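Local atomic coordinates of sensor protein (Thermotoga maritima, PDB entry 3A0S), a protein that probably works as a two-component sensor histidine kinase, passing phosphate from ATP to a histidine; this chain is its PAS domain alone. Residues 49-53 / 75-79; 70-76 / 90-96. One frame throughout, in Å; residues are numbered along the deposited sequence. Where two conformers were deposited one is given.

Contact 1: 49-53 / 75-79; sequences VAESV and RFSPF
Val49 lies over one face of the Phe76 ring. Its CG1 sits 3.7 Å from the ring centroid, 15° off the normal, a CH-pi contact offset toward the rim, with Phe76 CZ the nearest ring atom. Ala50 and Val53 approach the same ring obliquely. Ala50 CB is 4.0 Å from Phe76 CD2, and its backbone N lies near CE2. Val53 reaches the root of the side chain, its CG2 being 3.7 Å from Phe76 CB. The other methyl of Val53, CG1, is anti to the backbone N (chi1 165°). That turns it to the proline ring, where it stands 3.6 Å from Pro78 CD, though it also comes near Phe76 CB and O. The valines cross the Phe76 side chain at about a right angle. The contact is apolar packing. The helix segment runs at 41° to the strand segment, their axes 8.5 Å apart. This is the packing of a helix against the sheet of a PAS fold. Helix 44-56 rests on strand 70-80, with Val53 also touching Val60 and Phe76 touching Leu62 on neighbouring strand 60-67. Ala50 reaches Leu8 of strand 4-9.

Contact 2: 70-76 / 90-96; sequences RYFNIRF and VIITIDD
Asp96 OD2 is gripped by two donors, Arg70 NH2 at 3.0 Å and the backbone Met1 N, so the two ends of this fragment meet here. Arg70 NE donates to Asp96 OD1 at 2.8 Å and 163°, completing a side-on, two-nitrogen salt bridge. OD1 lies in the guanidinium plane, whereas OD2 is tilted from it; the two flat groups stand 37° apart. A bend at chi3 (-60°) brings the Arg70 head round to the carboxylate. Phe72 lies alongside Asp96, its CE1 3.4 Å from OD1, while its CD1 packs on Ile94 CG2 at 3.7 Å. With an alanine here in place of Phe72, a gap would probably open beside Ile94 CG2, and the Asp96 carboxylate would lose the ring packed alongside it. The backbones pair antiparallel. Asn73 with Asp95 and Arg75 with Thr93 are hydrogen-bonded pairs, Arg75 N meeting Thr93 O at 2.9 Å. Between them Ile74 faces Ile94 and also sets CG2 3.6 Å from Ile92 CG2. On the face that carries Arg75 and Thr93, a water joins Thr93 OG1 to the backbone Ile91 O and weakly to Arg75 NE. Strands 70-80 and 87-95 form a hairpin within the antiparallel PAS sheet, between strands 60-67 and 4-9. Helix 19-25 covers Phe72 and Ile94 through Leu24, and helix 44-56 covers Phe76.

Contacts 1 and 2 have centres about 11 Å apart and share Arg75 and Phe76 on strand 70-80. Along the chain, 49-53 comes first, then 70-76 running on into 75-79, and last 90-96. Contact 2 joins two neighbouring strands edge to edge; contact 1 lays helix 44-56 on the sheet. Phe76 serves both, since its side chain touches helix 44-56 and strand 87-95 alike. The contacts also touch directly: Ser77 N lies 2.8 Å from Ile91 O, a probable hydrogen bond that continues the strand pairing into 75-79. In this single PAS domain, contact 2 builds a strand pair of the sheet, and contact 1 sets a helix on it.

Contact 1: 49-53 / 75-79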
ATOM      1  N   VAL A  49      -6.896   0.176   6.310  1.00 23.55           N
ATOM      2  CA  VAL A  49      -7.726   0.563   5.169  1.00 23.10           C
ATOM      3  C   VAL A  49      -7.556  -0.453   4.014  1.00 22.90           C
ATOM      4  O   VAL A  49      -8.527  -0.839   3.362  1.00 23.98           O
ATOM      5  CB  VAL A  49      -7.416   1.997   4.667  1.00 23.53           C
ATOM      6  CG1 VAL A  49      -8.195   2.318   3.391  1.00 22.77           C
ATOM      7  CG2 VAL A  49      -7.757   3.023   5.759  1.00 23.39           C
ATOM      8  N   ALA A  50      -6.323  -0.911   3.780  1.00 23.03           N
ATOM      9  CA  ALA A  50      -6.088  -1.884   2.699  1.00 23.28           C
ATOM     10  C   ALA A  50      -6.857  -3.177   2.978  1.00 23.90           C
ATOM     11  O   ALA A  50      -7.392  -3.795   2.061  1.00 23.22           O
ATOM     12  CB  ALA A  50      -4.570  -2.164   2.563  1.00 23.17           C
ATOM     13  N   GLU A  51      -6.906  -3.592   4.246  1.00 24.97           N
ATOM     14  CA  GLU A  51      -7.671  -4.798   4.641  1.00 26.59           C
ATOM     15  C   GLU A  51      -9.137  -4.625   4.309  1.00 25.51           C
ATOM     16  O   GLU A  51      -9.781  -5.529   3.786  1.00 25.63           O
ATOM     17  CB  GLU A  51      -7.552  -5.079   6.150  1.00 27.37           C
ATOM     18  CG  GLU A  51      -6.169  -5.470   6.621  1.00 30.91           C
ATOM     19  CD  GLU A  51      -6.095  -5.888   8.107  1.00 31.77           C
ATOM     20  OE1 GLU A  51      -6.894  -5.420   8.923  1.00 36.64           O
ATOM     21  OE2 GLU A  51      -5.197  -6.695   8.445  1.00 39.79           O
ATOM     22  N   SER A  52      -9.679  -3.468   4.661  1.00 25.49           N
ATOM     23  CA  SER A  52     -11.070  -3.170   4.367  1.00 25.67           C
ATOM     24  C   SER A  52     -11.380  -3.146   2.865  1.00 25.33           C
ATOM     25  O   SER A  52     -12.396  -3.692   2.415  1.00 25.88           O
ATOM     26  CB  SER A  52     -11.469  -1.847   5.027  1.00 26.40           C
ATOM     27  OG  SER A  52     -12.844  -1.607   4.858  1.00 30.67           O
ATOM     28  N   VAL A  53     -10.490  -2.531   2.084  1.00 24.61           N
ATOM     29  CA  VAL A  53     -10.599  -2.503   0.628  1.00 24.64           C
ATOM     30  C   VAL A  53     -10.589  -3.916   0.032  1.00 24.91           C
ATOM     31  O   VAL A  53     -11.374  -4.241  -0.855  1.00 24.96           O
ATOM     32  CB  VAL A  53      -9.424  -1.666   0.039  1.00 24.89           C
ATOM     33  CG1 VAL A  53      -9.271  -1.905  -1.459  1.00 25.81           C
ATOM     34  CG2 VAL A  53      -9.620  -0.184   0.382  1.00 24.83           C
ATOM     35  N   ARG A  75      -4.409   5.891  -3.149  1.00 23.07           N
ATOM     36  CA  ARG A  75      -5.381   5.007  -3.795  1.00 23.39           C
ATOM     37  C   ARG A  75      -5.073   3.593  -3.364  1.00 22.54           C
ATOM     38  O   ARG A  75      -3.914   3.198  -3.274  1.00 21.40           O
ATOM     39  CB  ARG A  75      -5.274   5.105  -5.322  0.50 22.96           C
ATOM     40  CG  ARG A  75      -6.255   4.205  -6.101  0.50 24.00           C
ATOM     41  CD  ARG A  75      -6.209   4.499  -7.605  0.50 26.05           C
ATOM     42  NE  ARG A  75      -4.893   4.205  -8.182  0.50 30.01           N
ATOM     43  CZ  ARG A  75      -4.255   4.983  -9.054  0.50 32.12           C
ATOM     44  NH1 ARG A  75      -4.796   6.120  -9.472  0.50 32.79           N
ATOM     45  NH2 ARG A  75      -3.072   4.621  -9.526  0.50 32.57           N
ATOM     46  N   PHE A  76      -6.130   2.834  -3.103  1.00 20.76           N
ATOM     47  CA  PHE A  76      -6.040   1.418  -2.769  1.00 20.46           C
ATOM     48  C   PHE A  76      -6.804   0.639  -3.818  1.00 21.37           C
ATOM     49  O   PHE A  76      -8.024   0.824  -3.987  1.00 21.86           O
ATOM     50  CB  PHE A  76      -6.698   1.158  -1.420  1.00 20.48           C
ATOM     51  CG  PHE A  76      -6.107   1.921  -0.273  1.00 19.64           C
ATOM     52  CD1 PHE A  76      -6.416   3.260  -0.040  1.00 20.76           C
ATOM     53  CD2 PHE A  76      -5.276   1.272   0.607  1.00 21.44           C
ATOM     54  CE1 PHE A  76      -5.880   3.927   1.066  1.00 20.19           C
ATOM     55  CE2 PHE A  76      -4.735   1.919   1.696  1.00 19.88           C
ATOM     56  CZ  PHE A  76      -5.038   3.235   1.946  1.00 20.50           C
ATOM     57  N   SER A  77      -6.103  -0.259  -4.498  1.00 21.35           N
ATOM     58  CA  SER A  77      -6.708  -1.006  -5.601  1.00 22.11           C
ATOM     59  C   SER A  77      -6.553  -2.514  -5.413  1.00 21.46           C
ATOM     60  O   SER A  77      -5.462  -3.034  -5.587  1.00 21.58           O
ATOM     61  CB  SER A  77      -6.006  -0.629  -6.901  1.00 22.96           C
ATOM     62  OG  SER A  77      -6.009   0.788  -7.107  1.00 28.14           O
ATOM     63  N   PRO A  78      -7.667  -3.226  -5.142  1.00 21.16           N
ATOM     64  CA  PRO A  78      -7.588  -4.699  -5.068  1.00 22.08           C
ATOM     65  C   PRO A  78      -7.283  -5.243  -6.461  1.00 21.09           C
ATOM     66  O   PRO A  78      -7.685  -4.647  -7.471  1.00 21.84           O
ATOM     67  CB  PRO A  78      -8.979  -5.111  -4.594  1.00 22.81           C
ATOM     68  CG  PRO A  78      -9.853  -3.984  -4.999  1.00 25.16           C
ATOM     69  CD  PRO A  78      -9.049  -2.734  -4.999  1.00 22.30           C
ATOM     70  N   PHE A  79      -6.555  -6.350  -6.545  1.00 20.89           N
ATOM     71  CA  PHE A  79      -6.323  -6.947  -7.869  1.00 20.73           C
ATOM     72  C   PHE A  79      -6.426  -8.462  -7.798  1.00 21.18           C
ATOM     73  O   PHE A  79      -6.303  -9.033  -6.712  1.00 20.19           O
ATOM     74  CB  PHE A  79      -4.948  -6.539  -8.410  1.00 22.66           C
ATOM     75  CG  PHE A  79      -3.790  -7.050  -7.569  1.00 21.29           C
ATOM     76  CD1 PHE A  79      -3.324  -6.317  -6.483  1.00 23.99           C
ATOM     77  CD2 PHE A  79      -3.172  -8.273  -7.863  1.00 23.85           C
ATOM     78  CE1 PHE A  79      -2.270  -6.798  -5.699  1.00 24.42           C
ATOM     79  CE2 PHE A  79      -2.114  -8.750  -7.098  1.00 26.54           C
ATOM     80  CZ  PHE A  79      -1.668  -8.008  -6.017  1.00 24.91           C
TER

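Contact 2: 70-76 / 90-96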
ATOM      1  N   ARG A  70       3.077  16.739   5.194  1.00 34.23           N
ATOM      2  CA  ARG A  70       2.289  16.998   3.971  1.00 32.03           C
ATOM      3  C   ARG A  70       0.993  16.200   3.878  1.00 29.84           C
ATOM      4  O   ARG A  70       0.799  15.214   4.600  1.00 30.26           O
ATOM      5  CB  ARG A  70       3.130  16.760   2.704  1.00 32.47           C
ATOM      6  CG  ARG A  70       4.447  17.514   2.651  1.00 32.90           C
ATOM      7  CD  ARG A  70       4.959  17.675   1.217  1.00 34.59           C
ATOM      8  NE  ARG A  70       5.209  16.407   0.518  1.00 35.73           N
ATOM      9  CZ  ARG A  70       6.338  15.700   0.583  1.00 38.23           C
ATOM     10  NH1 ARG A  70       7.353  16.099   1.347  1.00 39.89           N
ATOM     11  NH2 ARG A  70       6.454  14.573  -0.116  1.00 36.81           N
ATOM     12  N   TYR A  71       0.115  16.640   2.973  1.00 27.95           N
ATOM     13  CA  TYR A  71      -1.084  15.897   2.612  1.00 26.01           C
ATOM     14  C   TYR A  71      -0.851  15.171   1.291  1.00 24.55           C
ATOM     15  O   TYR A  71      -0.257  15.715   0.349  1.00 23.94           O
ATOM     16  CB  TYR A  71      -2.307  16.819   2.498  1.00 25.64           C
ATOM     17  CG  TYR A  71      -2.859  17.266   3.839  1.00 26.25           C
ATOM     18  CD1 TYR A  71      -3.757  16.467   4.526  1.00 24.64           C
ATOM     19  CD2 TYR A  71      -2.498  18.481   4.387  1.00 26.57           C
ATOM     20  CE1 TYR A  71      -4.281  16.837   5.753  1.00 28.47           C
ATOM     21  CE2 TYR A  71      -3.010  18.874   5.624  1.00 26.84           C
ATOM     22  CZ  TYR A  71      -3.903  18.040   6.296  1.00 26.75           C
ATOM     23  OH  TYR A  71      -4.447  18.399   7.522  1.00 28.13           O
ATOM     24  N   PHE A  72      -1.367  13.953   1.259  1.00 25.13           N
ATOM     25  CA  PHE A  72      -1.240  13.049   0.121  1.00 23.92           C
ATOM     26  C   PHE A  72      -2.574  12.492  -0.352  1.00 24.39           C
ATOM     27  O   PHE A  72      -3.501  12.301   0.459  1.00 24.23           O
ATOM     28  CB  PHE A  72      -0.327  11.873   0.503  1.00 24.88           C
ATOM     29  CG  PHE A  72       1.072  12.277   0.791  1.00 24.49           C
ATOM     30  CD1 PHE A  72       2.000  12.364  -0.233  1.00 25.43           C
ATOM     31  CD2 PHE A  72       1.462  12.601   2.098  1.00 25.40           C
ATOM     32  CE1 PHE A  72       3.301  12.763   0.018  1.00 24.88           C
ATOM     33  CE2 PHE A  72       2.751  13.023   2.360  1.00 25.27           C
ATOM     34  CZ  PHE A  72       3.686  13.088   1.341  1.00 25.42           C
ATOM     35  N   ASN A  73      -2.628  12.185  -1.657  1.00 23.20           N
ATOM     36  CA  ASN A  73      -3.634  11.297  -2.232  1.00 23.44           C
ATOM     37  C   ASN A  73      -3.158   9.854  -2.000  1.00 23.19           C
ATOM     38  O   ASN A  73      -1.995   9.528  -2.216  1.00 22.62           O
ATOM     39  CB  ASN A  73      -3.703  11.450  -3.745  1.00 24.03           C
ATOM     40  CG  ASN A  73      -4.183  12.799  -4.220  1.00 25.77           C
ATOM     41  OD1 ASN A  73      -4.711  13.609  -3.466  1.00 27.30           O
ATOM     42  ND2 ASN A  73      -4.013  13.033  -5.525  1.00 25.79           N
ATOM     43  N   ILE A  74      -4.054   8.977  -1.586  1.00 23.07           N
ATOM     44  CA  ILE A  74      -3.719   7.557  -1.500  1.00 23.34           C
ATOM     45  C   ILE A  74      -4.805   6.738  -2.198  1.00 23.88           C
ATOM     46  O   ILE A  74      -5.994   6.872  -1.890  1.00 24.07           O
ATOM     47  CB  ILE A  74      -3.515   7.091  -0.045  1.00 22.77           C
ATOM     48  CG1 ILE A  74      -2.493   7.980   0.678  1.00 24.51           C
ATOM     49  CG2 ILE A  74      -3.102   5.610   0.007  1.00 22.72           C
ATOM     50  CD1 ILE A  74      -2.143   7.536   2.096  1.00 25.58           C
ATOM     51  N   ARG A  75      -4.409   5.891  -3.149  1.00 23.07           N
ATOM     52  CA  ARG A  75      -5.381   5.007  -3.795  1.00 23.39           C
ATOM     53  C   ARG A  75      -5.073   3.593  -3.364  1.00 22.54           C
ATOM     54  O   ARG A  75      -3.914   3.198  -3.274  1.00 21.40           O
ATOM     55  CB  ARG A  75      -5.274   5.105  -5.322  0.50 22.96           C
ATOM     56  CG  ARG A  75      -6.255   4.205  -6.101  0.50 24.00           C
ATOM     57  CD  ARG A  75      -6.209   4.499  -7.605  0.50 26.05           C
ATOM     58  NE  ARG A  75      -4.893   4.205  -8.182  0.50 30.01           N
ATOM     59  CZ  ARG A  75      -4.255   4.983  -9.054  0.50 32.12           C
ATOM     60  NH1 ARG A  75      -4.796   6.120  -9.472  0.50 32.79           N
ATOM     61  NH2 ARG A  75      -3.072   4.621  -9.526  0.50 32.57           N
ATOM     62  N   PHE A  76      -6.130   2.834  -3.103  1.00 20.76           N
ATOM     63  CA  PHE A  76      -6.040   1.418  -2.769  1.00 20.46           C
ATOM     64  C   PHE A  76      -6.804   0.639  -3.818  1.00 21.37           C
ATOM     65  O   PHE A  76      -8.024   0.824  -3.987  1.00 21.86           O
ATOM     66  CB  PHE A  76      -6.698   1.158  -1.420  1.00 20.48           C
ATOM     67  CG  PHE A  76      -6.107   1.921  -0.273  1.00 19.64           C
ATOM     68  CD1 PHE A  76      -6.416   3.260  -0.040  1.00 20.76           C
ATOM     69  CD2 PHE A  76      -5.276   1.272   0.607  1.00 21.44           C
ATOM     70  CE1 PHE A  76      -5.880   3.927   1.066  1.00 20.19           C
ATOM     71  CE2 PHE A  76      -4.735   1.919   1.696  1.00 19.88           C
ATOM     72  CZ  PHE A  76      -5.038   3.235   1.946  1.00 20.50           C
ATOM     73  N   VAL A  90      -3.610  -5.909  -2.717  1.00 20.10           N
ATOM     74  CA  VAL A  90      -4.023  -4.507  -2.871  1.00 20.16           C
ATOM     75  C   VAL A  90      -2.773  -3.684  -3.231  1.00 20.31           C
ATOM     76  O   VAL A  90      -1.750  -3.790  -2.549  1.00 20.48           O
ATOM     77  CB  VAL A  90      -4.637  -3.988  -1.556  1.00 20.56           C
ATOM     78  CG1 VAL A  90      -4.912  -2.481  -1.651  1.00 20.91           C
ATOM     79  CG2 VAL A  90      -5.923  -4.753  -1.181  1.00 21.47           C
ATOM     80  N   ILE A  91      -2.876  -2.880  -4.281  1.00 18.79           N
ATOM     81  CA  ILE A  91      -1.840  -1.923  -4.674  1.00 19.61           C
ATOM     82  C   ILE A  91      -2.189  -0.572  -4.044  1.00 19.00           C
ATOM     83  O   ILE A  91      -3.323  -0.082  -4.125  1.00 19.25           O
ATOM     84  CB  ILE A  91      -1.753  -1.776  -6.196  1.00 20.48           C
ATOM     85  CG1 ILE A  91      -1.453  -3.128  -6.848  1.00 22.93           C
ATOM     86  CG2 ILE A  91      -0.660  -0.750  -6.542  1.00 20.54           C
ATOM     87  CD1 ILE A  91      -1.943  -3.244  -8.307  1.00 27.08           C
ATOM     88  N   ILE A  92      -1.205  -0.001  -3.345  1.00 18.17           N
ATOM     89  CA  ILE A  92      -1.351   1.297  -2.710  1.00 17.80           C
ATOM     90  C   ILE A  92      -0.437   2.296  -3.435  1.00 18.43           C
ATOM     91  O   ILE A  92       0.765   2.070  -3.572  1.00 18.67           O
ATOM     92  CB  ILE A  92      -1.000   1.198  -1.215  1.00 17.93           C
ATOM     93  CG1 ILE A  92      -1.806   0.062  -0.567  1.00 19.09           C
ATOM     94  CG2 ILE A  92      -1.254   2.543  -0.526  1.00 19.45           C
ATOM     95  CD1 ILE A  92      -1.337  -0.198   0.887  1.00 20.54           C
ATOM     96  N   THR A  93      -1.034   3.384  -3.918  1.00 19.38           N
ATOM     97  CA  THR A  93      -0.298   4.402  -4.679  1.00 19.08           C
ATOM     98  C   THR A  93      -0.464   5.720  -3.951  1.00 19.00           C
ATOM     99  O   THR A  93      -1.604   6.150  -3.732  1.00 20.75           O
ATOM    100  CB  THR A  93      -0.865   4.549  -6.133  1.00 19.95           C
ATOM    101  OG1 THR A  93      -0.904   3.258  -6.728  1.00 21.57           O
ATOM    102  CG2 THR A  93       0.057   5.457  -6.996  1.00 19.99           C
ATOM    103  N   ILE A  94       0.662   6.355  -3.632  1.00 18.73           N
ATOM    104  CA  ILE A  94       0.691   7.581  -2.816  1.00 18.85           C
ATOM    105  C   ILE A  94       1.284   8.705  -3.655  1.00 19.34           C
ATOM    106  O   ILE A  94       2.393   8.575  -4.206  1.00 19.48           O
ATOM    107  CB  ILE A  94       1.519   7.389  -1.519  1.00 19.80           C
ATOM    108  CG1 ILE A  94       0.902   6.235  -0.731  1.00 22.26           C
ATOM    109  CG2 ILE A  94       1.516   8.686  -0.691  1.00 19.87           C
ATOM    110  CD1 ILE A  94       1.653   5.819   0.468  1.00 26.83           C
ATOM    111  N   ASP A  95       0.539   9.798  -3.749  1.00 18.51           N
ATOM    112  CA  ASP A  95       0.956  10.959  -4.552  1.00 18.91           C
ATOM    113  C   ASP A  95       0.777  12.241  -3.771  1.00 20.42           C
ATOM    114  O   ASP A  95      -0.163  12.344  -3.001  1.00 21.26           O
ATOM    115  CB  ASP A  95       0.077  11.135  -5.802  1.00 19.36           C
ATOM    116  CG  ASP A  95       0.012   9.891  -6.668  1.00 20.23           C
ATOM    117  OD1 ASP A  95       1.090   9.380  -7.025  1.00 19.37           O
ATOM    118  OD2 ASP A  95      -1.100   9.447  -6.979  1.00 21.45           O
ATOM    119  N   ASP A  96       1.667  13.208  -4.005  1.00 21.10           N
ATOM    120  CA  ASP A  96       1.451  14.555  -3.465  1.00 22.01           C
ATOM    121  C   ASP A  96       0.245  15.220  -4.130  1.00 22.18           C
ATOM    122  O   ASP A  96      -0.217  14.841  -5.218  1.00 22.48           O
ATOM    123  CB  ASP A  96       2.708  15.429  -3.614  1.00 23.09           C
ATOM    124  CG  ASP A  96       3.594  15.360  -2.399  1.00 25.85           C
ATOM    125  OD1 ASP A  96       3.170  15.863  -1.341  1.00 28.39           O
ATOM    126  OD2 ASP A  96       4.698  14.781  -2.478  1.00 27.01           O
ATOM    127  OXT ASP A  96      -0.281  16.200  -3.564  1.00 23.66           O
TER
HETATM  128  O   HOH W   1      -3.284   1.989  -6.217  1.00 19.51           O
HETATM  129  O   HOH W   2      -0.621   2.758 -10.097  1.00 43.60           O